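Local coordinates for protein mevalonate kinase, putative (Leishmania major, PDB 2HFS) that probably phosphorylates (R)-mevalonate with ATP to give (R)-5-phosphomevalonate, a step on the way to isopentenyl diphosphate and sterols, at residues E27-H32 and R221-Y226; G33-V38 and Q232-L237; T201-N206 and T286-I291. All coordinates share one frame; numbering follows the deposited sequence.

Interaction 1 (E27-H32 and R221-Y226); sequences EHFVVH and RLYDNY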
loop_
_atom_site.group_PDB
_atom_site.type_symbol
_atom_site.label_atom_id
_atom_site.label_comp_id
_atom_site.label_asym_id
_atom_site.label_seq_id
_atom_site.Cartn_x
_atom_site.Cartn_y
_atom_site.Cartn_z
ATOM N N GLU A 27 10.805 -0.996 -4.818
ATOM C CA GLU A 27 11.108 -0.729 -3.412
ATOM C C GLU A 27 12.625 -0.638 -3.202
ATOM O O GLU A 27 13.405 -1.403 -3.802
ATOM C CB GLU A 27 10.559 -1.809 -2.490
ATOM C CG GLU A 27 10.922 -3.226 -2.889
ATOM C CD GLU A 27 9.905 -3.800 -3.867
ATOM O OE1 GLU A 27 8.764 -4.100 -3.429
ATOM O OE2 GLU A 27 10.222 -3.912 -5.075
ATOM N N HIS A 28 13.032 0.282 -2.336
ATOM C CA HIS A 28 14.458 0.522 -2.045
ATOM C C HIS A 28 15.256 1.253 -3.120
ATOM O O HIS A 28 15.954 2.232 -2.822
ATOM C CB HIS A 28 15.152 -0.771 -1.580
ATOM C CG HIS A 28 14.663 -1.238 -0.250
ATOM N ND1 HIS A 28 15.014 -0.612 0.925
ATOM C CD2 HIS A 28 13.807 -2.230 0.089
ATOM C CE1 HIS A 28 14.408 -1.206 1.936
ATOM N NE2 HIS A 28 13.653 -2.181 1.455
ATOM N N PHE A 29 15.153 0.810 -4.370
ATOM C CA PHE A 29 15.887 1.466 -5.463
ATOM C C PHE A 29 15.339 2.857 -5.786
ATOM O O PHE A 29 16.079 3.758 -6.234
ATOM C CB PHE A 29 15.887 0.578 -6.702
ATOM C CG PHE A 29 16.653 -0.706 -6.512
ATOM C CD1 PHE A 29 15.989 -1.922 -6.389
ATOM C CD2 PHE A 29 18.047 -0.693 -6.422
ATOM C CE1 PHE A 29 16.703 -3.111 -6.196
ATOM C CE2 PHE A 29 18.773 -1.887 -6.252
ATOM C CZ PHE A 29 18.088 -3.097 -6.126
ATOM N N VAL A 30 14.046 3.026 -5.534
ATOM C CA VAL A 30 13.372 4.313 -5.669
ATOM C C VAL A 30 13.992 5.416 -4.786
ATOM O O VAL A 30 14.034 6.591 -5.179
ATOM C CB VAL A 30 11.856 4.155 -5.375
ATOM C CG1 VAL A 30 11.616 3.753 -3.897
ATOM C CG2 VAL A 30 11.092 5.411 -5.739
ATOM N N VAL A 31 14.457 5.030 -3.599
ATOM C CA VAL A 31 15.166 5.924 -2.686
ATOM C C VAL A 31 16.382 6.563 -3.377
ATOM O O VAL A 31 16.774 7.681 -3.042
ATOM C CB VAL A 31 15.570 5.166 -1.397
ATOM C CG1 VAL A 31 16.489 5.990 -0.486
ATOM C CG2 VAL A 31 14.317 4.728 -0.647
ATOM N N HIS A 32 16.937 5.853 -4.363
ATOM C CA HIS A 32 18.159 6.273 -5.045
ATOM C C HIS A 32 17.909 6.786 -6.458
ATOM O O HIS A 32 18.849 6.940 -7.257
ATOM C CB HIS A 32 19.186 5.136 -4.996
ATOM C CG HIS A 32 19.543 4.747 -3.599
ATOM N ND1 HIS A 32 20.678 5.205 -2.969
ATOM C CD2 HIS A 32 18.868 4.016 -2.680
ATOM C CE1 HIS A 32 20.714 4.731 -1.735
ATOM N NE2 HIS A 32 19.617 4.027 -1.527
ATOM N N ARG A 221 26.030 -1.075 -9.794
ATOM C CA ARG A 221 25.703 -2.163 -10.725
ATOM C C ARG A 221 24.264 -2.676 -10.513
ATOM O O ARG A 221 23.504 -2.777 -11.469
ATOM C CB ARG A 221 26.713 -3.310 -10.653
ATOM C CG ARG A 221 26.455 -4.365 -11.708
ATOM C CD ARG A 221 27.387 -5.578 -11.676
ATOM N NE ARG A 221 27.115 -6.508 -10.580
ATOM C CZ ARG A 221 27.968 -6.771 -9.586
ATOM N NH1 ARG A 221 27.641 -7.645 -8.637
ATOM N NH2 ARG A 221 29.153 -6.165 -9.541
ATOM N N LEU A 222 23.895 -2.976 -9.268
ATOM C CA LEU A 222 22.535 -3.462 -8.959
ATOM C C LEU A 222 21.445 -2.440 -9.286
ATOM O O LEU A 222 20.351 -2.795 -9.743
ATOM C CB LEU A 222 22.439 -3.853 -7.484
ATOM C CG LEU A 222 23.485 -4.849 -7.005
ATOM C CD1 LEU A 222 23.304 -5.161 -5.509
ATOM C CD2 LEU A 222 23.448 -6.122 -7.871
ATOM N N TYR A 223 21.744 -1.177 -9.011
ATOM C CA TYR A 223 20.861 -0.066 -9.339
ATOM C C TYR A 223 20.596 0.033 -10.846
ATOM O O TYR A 223 19.455 0.236 -11.272
ATOM C CB TYR A 223 21.475 1.246 -8.839
ATOM C CG TYR A 223 20.641 2.447 -9.196
ATOM C CD1 TYR A 223 20.852 3.137 -10.387
ATOM C CD2 TYR A 223 19.613 2.873 -8.357
ATOM C CE1 TYR A 223 20.064 4.239 -10.728
ATOM C CE2 TYR A 223 18.830 3.975 -8.685
ATOM C CZ TYR A 223 19.058 4.650 -9.867
ATOM O OH TYR A 223 18.276 5.734 -10.182
ATOM N N ASP A 224 21.635 -0.092 -11.668
ATOM C CA ASP A 224 21.407 0.044 -13.110
ATOM C C ASP A 224 20.668 -1.182 -13.611
ATOM O O ASP A 224 19.786 -1.079 -14.461
ATOM C CB ASP A 224 22.706 0.214 -13.884
ATOM C CG ASP A 224 23.387 1.537 -13.609
ATOM O OD1 ASP A 224 22.704 2.529 -13.262
ATOM O OD2 ASP A 224 24.623 1.656 -13.729
ATOM N N ASN A 225 21.035 -2.333 -13.055
ATOM C CA ASN A 225 20.339 -3.587 -13.302
ATOM C C ASN A 225 18.856 -3.395 -13.042
ATOM O O ASN A 225 18.021 -3.878 -13.808
ATOM C CB ASN A 225 20.908 -4.708 -12.412
ATOM C CG ASN A 225 22.282 -5.215 -12.901
ATOM O OD1 ASN A 225 22.774 -4.799 -13.955
ATOM N ND2 ASN A 225 22.896 -6.114 -12.134
ATOM N N TYR A 226 18.541 -2.667 -11.971
ATOM C CA TYR A 226 17.143 -2.328 -11.681
ATOM C C TYR A 226 16.457 -1.466 -12.744
ATOM O O TYR A 226 15.332 -1.769 -13.172
ATOM C CB TYR A 226 16.927 -1.728 -10.282
ATOM C CG TYR A 226 15.466 -1.379 -10.150
ATOM C CD1 TYR A 226 15.026 -0.046 -10.273
ATOM C CD2 TYR A 226 14.497 -2.397 -10.039
ATOM C CE1 TYR A 226 13.663 0.273 -10.218
ATOM C CE2 TYR A 226 13.130 -2.091 -9.995
ATOM C CZ TYR A 226 12.721 -0.760 -10.091
ATOM O OH TYR A 226 11.378 -0.475 -10.050
#
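The ring of Phe-29 lies with one face against Tyr-226 CB, which stands 4.0 Å from the ring centroid, 14° off its normal, in a CH-pi contact. The ring of Tyr-226 is almost parallel to that of Phe-29, with 6° between their planes, yet slid so far aside, centroids 5.1 Å apart, that the two barely overlap. What Tyr-226 CD1 meets instead is Phe-29 CB, at 3.7 Å. Tyr-223 is approached differently: the carbonyl oxygen of Phe-29 comes to its edge, near the ring plane, 3.7 Å from Tyr-223 CE2, while His-32 CB packs on the same CE2 atom at 3.9 Å. Both tyrosines hold CG anti to the backbone N (chi1 178° in Tyr-226), which swings their rings off the helix toward the turn at 27-32. Leu-222 completes the wall, its CB 4.3 Å from Phe-29 CE2.

The turn follows strand 17-25 and carries the Glu-His pair of the family's first sequence motif; helix 216-239 supplies the opposing surface. Polar ends find partners beyond the two segments: Tyr-226 OH bonds to the carbonyl of Glu-35, and His-32 ND1 pairs with Lys-212. Tyr-223 OH lies 3.2 Å from His-32 O.

The contact is therefore mainly aromatic and apolar, and the rings pack the turn against the helix. The Phe-29 carbonyl, already accepting the N-H of His-32, also faces the ring C-H edge of Tyr-223, an arrangement that is probably favourable electrostatically.

Interaction 2 (G33-V38 and Q232-L237); sequences GAEAIV and QAREAL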
loop_
_atom_site.group_PDB
_atom_site.type_symbol
_atom_site.label_atom_id
_atom_site.label_comp_id
_atom_site.label_asym_id
_atom_site.label_seq_id
_atom_site.Cartn_x
_atom_site.Cartn_y
_atom_site.Cartn_z
ATOM N N GLY A 33 16.636 7.041 -6.757
ATOM C CA GLY A 33 16.255 7.777 -7.954
ATOM C C GLY A 33 15.635 6.942 -9.047
ATOM O O GLY A 33 15.353 7.454 -10.124
ATOM N N ALA A 34 15.424 5.657 -8.771
ATOM C CA ALA A 34 14.871 4.743 -9.770
ATOM C C ALA A 34 13.362 4.915 -9.826
ATOM O O ALA A 34 12.753 5.376 -8.870
ATOM C CB ALA A 34 15.245 3.298 -9.428
ATOM N N GLU A 35 12.757 4.569 -10.952
ATOM C CA GLU A 35 11.298 4.615 -11.061
ATOM C C GLU A 35 10.716 3.393 -10.347
ATOM O O GLU A 35 11.327 2.322 -10.351
ATOM C CB GLU A 35 10.857 4.613 -12.523
ATOM C CG GLU A 35 11.476 5.701 -13.408
ATOM C CD GLU A 35 10.868 5.748 -14.802
ATOM O OE1 GLU A 35 10.113 4.830 -15.193
ATOM O OE2 GLU A 35 11.139 6.718 -15.528
ATOM N N ALA A 36 9.548 3.563 -9.730
ATOM C CA ALA A 36 8.842 2.472 -9.055
ATOM C C ALA A 36 7.416 2.332 -9.596
ATOM O O ALA A 36 6.832 3.292 -10.093
ATOM C CB ALA A 36 8.834 2.688 -7.531
ATOM N N ILE A 37 6.875 1.124 -9.541
ATOM C CA ILE A 37 5.508 0.891 -9.944
ATOM C C ILE A 37 4.768 0.422 -8.701
ATOM O O ILE A 37 5.104 -0.609 -8.101
ATOM C CB ILE A 37 5.401 -0.122 -11.133
ATOM C CG1 ILE A 37 6.215 0.361 -12.355
ATOM C CG2 ILE A 37 3.919 -0.365 -11.513
ATOM C CD1 ILE A 37 6.304 -0.651 -13.559
ATOM N N VAL A 38 3.781 1.218 -8.310
ATOM C CA VAL A 38 2.934 0.929 -7.169
ATOM C C VAL A 38 1.508 0.674 -7.643
ATOM O O VAL A 38 1.017 1.303 -8.599
ATOM C CB VAL A 38 2.960 2.066 -6.127
ATOM C CG1 VAL A 38 2.095 1.713 -4.931
ATOM C CG2 VAL A 38 4.388 2.352 -5.675
ATOM N N GLN A 232 11.633 -2.169 -18.813
ATOM C CA GLN A 232 11.009 -3.272 -19.493
ATOM C C GLN A 232 9.626 -3.542 -18.911
ATOM O O GLN A 232 8.699 -3.840 -19.657
ATOM C CB GLN A 232 11.915 -4.494 -19.446
ATOM C CG GLN A 232 13.184 -4.320 -20.290
ATOM C CD GLN A 232 14.025 -5.579 -20.346
ATOM O OE1 GLN A 232 14.800 -5.857 -19.431
ATOM N NE2 GLN A 232 13.881 -6.345 -21.425
ATOM N N ALA A 233 9.479 -3.397 -17.595
ATOM C CA ALA A 233 8.176 -3.583 -16.941
ATOM C C ALA A 233 7.115 -2.622 -17.481
ATOM O O ALA A 233 5.973 -3.013 -17.754
ATOM C CB ALA A 233 8.310 -3.448 -15.437
ATOM N N ARG A 234 7.509 -1.367 -17.662
ATOM C CA ARG A 234 6.642 -0.372 -18.278
ATOM C C ARG A 234 6.200 -0.831 -19.682
ATOM O O ARG A 234 5.016 -0.744 -20.040
ATOM C CB ARG A 234 7.347 0.982 -18.320
ATOM C CG ARG A 234 7.604 1.561 -16.928
ATOM C CD ARG A 234 8.098 3.016 -16.913
ATOM N NE ARG A 234 7.192 3.922 -17.624
ATOM C CZ ARG A 234 7.470 5.194 -17.913
ATOM N NH1 ARG A 234 8.632 5.730 -17.551
ATOM N NH2 ARG A 234 6.580 5.938 -18.565
ATOM N N GLU A 235 7.155 -1.350 -20.449
ATOM C CA GLU A 235 6.869 -1.898 -21.765
ATOM C C GLU A 235 5.812 -2.978 -21.657
ATOM O O GLU A 235 4.716 -2.833 -22.205
ATOM C CB GLU A 235 8.129 -2.495 -22.383
ATOM C CG GLU A 235 9.014 -1.520 -23.111
ATOM C CD GLU A 235 9.815 -2.197 -24.199
ATOM O OE1 GLU A 235 9.654 -1.797 -25.364
ATOM O OE2 GLU A 235 10.596 -3.129 -23.891
ATOM N N ALA A 236 6.144 -4.047 -20.931
ATOM C CA ALA A 236 5.239 -5.172 -20.714
ATOM C C ALA A 236 3.799 -4.744 -20.405
ATOM O O ALA A 236 2.851 -5.355 -20.913
ATOM C CB ALA A 236 5.780 -6.089 -19.621
ATOM N N LEU A 237 3.646 -3.703 -19.585
ATOM C CA LEU A 237 2.324 -3.185 -19.186
ATOM C C LEU A 237 1.568 -2.525 -20.345
ATOM O O LEU A 237 0.377 -2.785 -20.548
ATOM C CB LEU A 237 2.444 -2.203 -18.015
ATOM C CG LEU A 237 2.749 -2.704 -16.602
ATOM C CD1 LEU A 237 3.009 -1.519 -15.677
ATOM C CD2 LEU A 237 1.608 -3.561 -16.056
#
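Ile-37 drives its CD1 methyl into the surface of helix 216-239 between Ala-233 and Leu-237, residues one turn apart. This is helix-on-sheet packing within the GHMP kinase fold: the opening residues 36-38 of strand 36-52 and helical segment 232-237 run with their axes 10.2 Å apart at closest approach and 42° between their directions.

The tight part is entirely apolar. Ile-37 CD1 rests 3.9 Å from Ala-233 CB and meets Leu-237 CD1 tip to tip at 4.0 Å. The CG methylene of Arg-234 closes in on the same methyl, 4.2 Å from Ile-37 CD1, so that three helix residues surround one methyl. Phe-25 of strand 17-25 touches both Ile-37 and Ala-233, and Leu-245 of helix 242-258 packs on Leu-237, burying this half of the contact.

Toward solvent the contact thins to one charged pair, Glu-35 and exposed Arg-234, whose side chains cross at about a right angle. Glu-35 reaches out as an extended chain, whereas Arg-234 bends at chi3 (56°) to bring NH1 back to the carboxylate. The salt bridge uses one nitrogen and one oxygen: Arg-234 NH1 donates to the syn lone pair of Glu-35 OE1 over 2.9 Å, with an N-H...O angle of 143°. The carboxylate and guanidinium planes are turned well apart and OE1 is tilted out of the latter, so the link is one bond rather than a flat two-pronged pairing. The other oxygen, OE2, has a long, weak ion pair with Arg-171. Besides its bond to NH1, Glu-35 OE1 lies 3.2 Å from Arg-234 CD.

Interaction 3 (T201-N206 and T286-I291); sequences TAKVVN and TGRGGI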
loop_
_atom_site.group_PDB
_atom_site.type_symbol
_atom_site.label_atom_id
_atom_site.label_comp_id
_atom_site.label_asym_id
_atom_site.label_seq_id
_atom_site.Cartn_x
_atom_site.Cartn_y
_atom_site.Cartn_z
ATOM N N THR A 201 11.040 0.206 8.115
ATOM C CA THR A 201 11.431 0.861 6.860
ATOM C C THR A 201 12.711 1.682 7.012
ATOM O O THR A 201 13.699 1.441 6.311
ATOM C CB THR A 201 10.278 1.741 6.344
ATOM O OG1 THR A 201 9.125 0.918 6.134
ATOM C CG2 THR A 201 10.574 2.280 4.948
ATOM N N ALA A 202 12.686 2.639 7.942
ATOM C CA ALA A 202 13.840 3.500 8.215
ATOM C C ALA A 202 15.138 2.710 8.444
ATOM O O ALA A 202 16.171 3.049 7.867
ATOM C CB ALA A 202 13.549 4.431 9.394
ATOM N N LYS A 203 15.071 1.661 9.263
ATOM C CA LYS A 203 16.231 0.809 9.569
ATOM C C LYS A 203 16.783 0.024 8.367
ATOM O O LYS A 203 17.999 -0.089 8.189
ATOM C CB LYS A 203 15.902 -0.147 10.711
ATOM C CG LYS A 203 16.869 -1.302 10.844
ATOM C CD LYS A 203 16.768 -1.986 12.198
ATOM C CE LYS A 203 17.987 -2.870 12.449
ATOM N NZ LYS A 203 18.362 -3.670 11.244
ATOM N N VAL A 204 15.887 -0.534 7.558
ATOM C CA VAL A 204 16.292 -1.310 6.385
ATOM C C VAL A 204 16.854 -0.371 5.313
ATOM O O VAL A 204 17.903 -0.643 4.707
ATOM C CB VAL A 204 15.094 -2.154 5.841
ATOM C CG1 VAL A 204 15.493 -2.898 4.592
ATOM C CG2 VAL A 204 14.585 -3.136 6.917
ATOM N N VAL A 205 16.150 0.739 5.079
ATOM C CA VAL A 205 16.578 1.740 4.094
ATOM C C VAL A 205 17.965 2.266 4.438
ATOM O O VAL A 205 18.779 2.485 3.556
ATOM C CB VAL A 205 15.553 2.913 3.936
ATOM C CG1 VAL A 205 16.174 4.110 3.228
ATOM C CG2 VAL A 205 14.299 2.459 3.164
ATOM N N ASN A 206 18.238 2.454 5.724
ATOM C CA ASN A 206 19.569 2.908 6.147
ATOM C C ASN A 206 20.660 1.843 6.016
ATOM O O ASN A 206 21.804 2.157 5.643
ATOM C CB ASN A 206 19.497 3.522 7.536
ATOM C CG ASN A 206 18.620 4.752 7.559
ATOM O OD1 ASN A 206 18.651 5.566 6.626
ATOM N ND2 ASN A 206 17.832 4.902 8.620
ATOM N N THR A 286 9.160 -3.027 2.212
ATOM C CA THR A 286 10.372 -2.924 3.038
ATOM C C THR A 286 11.227 -4.185 2.981
ATOM O O THR A 286 12.446 -4.102 2.976
ATOM C CB THR A 286 9.991 -2.590 4.498
ATOM O OG1 THR A 286 9.410 -1.289 4.536
ATOM C CG2 THR A 286 11.230 -2.482 5.413
ATOM N N GLY A 287 10.574 -5.338 2.931
ATOM C CA GLY A 287 11.258 -6.624 2.979
ATOM C C GLY A 287 11.638 -6.992 4.397
ATOM O O GLY A 287 11.258 -6.299 5.358
ATOM N N ARG A 288 12.412 -8.077 4.526
ATOM C CA ARG A 288 12.862 -8.620 5.825
ATOM C C ARG A 288 11.659 -8.906 6.729
ATOM O O ARG A 288 11.696 -8.675 7.941
ATOM C CB ARG A 288 13.860 -7.678 6.524
ATOM C CG ARG A 288 15.072 -7.266 5.675
ATOM C CD ARG A 288 16.130 -6.518 6.484
ATOM N NE ARG A 288 17.402 -6.395 5.777
ATOM C CZ ARG A 288 18.355 -5.516 6.098
ATOM N NH1 ARG A 288 18.176 -4.680 7.117
ATOM N NH2 ARG A 288 19.489 -5.470 5.402
ATOM N N GLY A 289 10.579 -9.377 6.113
ATOM C CA GLY A 289 9.292 -9.498 6.786
ATOM C C GLY A 289 8.216 -8.916 5.891
ATOM O O GLY A 289 8.394 -8.805 4.675
ATOM N N GLY A 290 7.103 -8.509 6.480
ATOM C CA GLY A 290 6.066 -7.835 5.709
ATOM C C GLY A 290 5.406 -8.780 4.711
ATOM O O GLY A 290 5.163 -9.946 5.029
ATOM N N ILE A 291 5.170 -8.282 3.499
ATOM C CA ILE A 291 4.392 -8.991 2.485
ATOM C C ILE A 291 5.207 -9.349 1.245
ATOM O O ILE A 291 6.238 -8.699 0.933
ATOM C CB ILE A 291 3.117 -8.176 2.024
ATOM C CG1 ILE A 291 3.476 -6.758 1.524
ATOM C CG2 ILE A 291 2.067 -8.134 3.137
ATOM C CD1 ILE A 291 2.472 -6.202 0.475
#
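Val-204 spreads its two methyls beneath Arg-288 and against Thr-286. CG1 lies under one face of the Arg-288 guanidinium, 3.9 Å from its plane and displaced toward the rim, while CG2 touches Arg-288 CD at 3.7 Å; the two side chains slide past each other in opposite directions. The arginine can lie over the valine in this way because its chain is extended from CG to NE (chi3 167°). Val-204 CG2 also meets Thr-286 CG2 at 3.7 Å.

A polar link stands beside this apolar patch: Thr-201 OG1 and Thr-286 OG1 share a hydrogen bond of 2.7 Å, in which either hydroxyl may donate. In Thr-286, CG2 sits anti to the backbone N, which turns that methyl onto Val-204 while the hydroxyl faces Thr-201.

The guanidinium has polar partners outside the two segments. Its NH1 forms a salt bridge with Asp-207, and NH2 bonds to the carbonyl of Asp-260. Lys-203 NZ lies 4.3 Å from Arg-288 NH1, and the negative charge of Asp-207 probably eases this approach of two cations.

Residues 286-290 form part of the glycine-rich third motif of GHMP kinases. The contact thus lays the first turn of helix 201-214 against the loop joining antiparallel strands 280-284 and 291-296, with His-28 bonded to the Thr-286 carbonyl from the loop that follows strand 17-25.

In the fold
From the N terminus, the turn at 27-32 and the adjoining 33-38 come first, and both wait nearly two hundred residues for their partners on helix 216-239. Before that helix begins, 201-206 opens interaction 3, which closes only at 286-291, beyond the other two. All three loops therefore cross pairwise; none encloses another. Interactions 1 and 2, centres about 12 Å apart, tie the loop after strand 17-25 and the start of strand 36-52 to successive parts of helix 216-239. Interaction 3 joins helix 201-214 to the four-stranded antiparallel sheet. It touches interaction 1 mainly through His-28, packed against Val-204 and Val-205, but stays about 10 Å from interaction 2 at the nearest atoms.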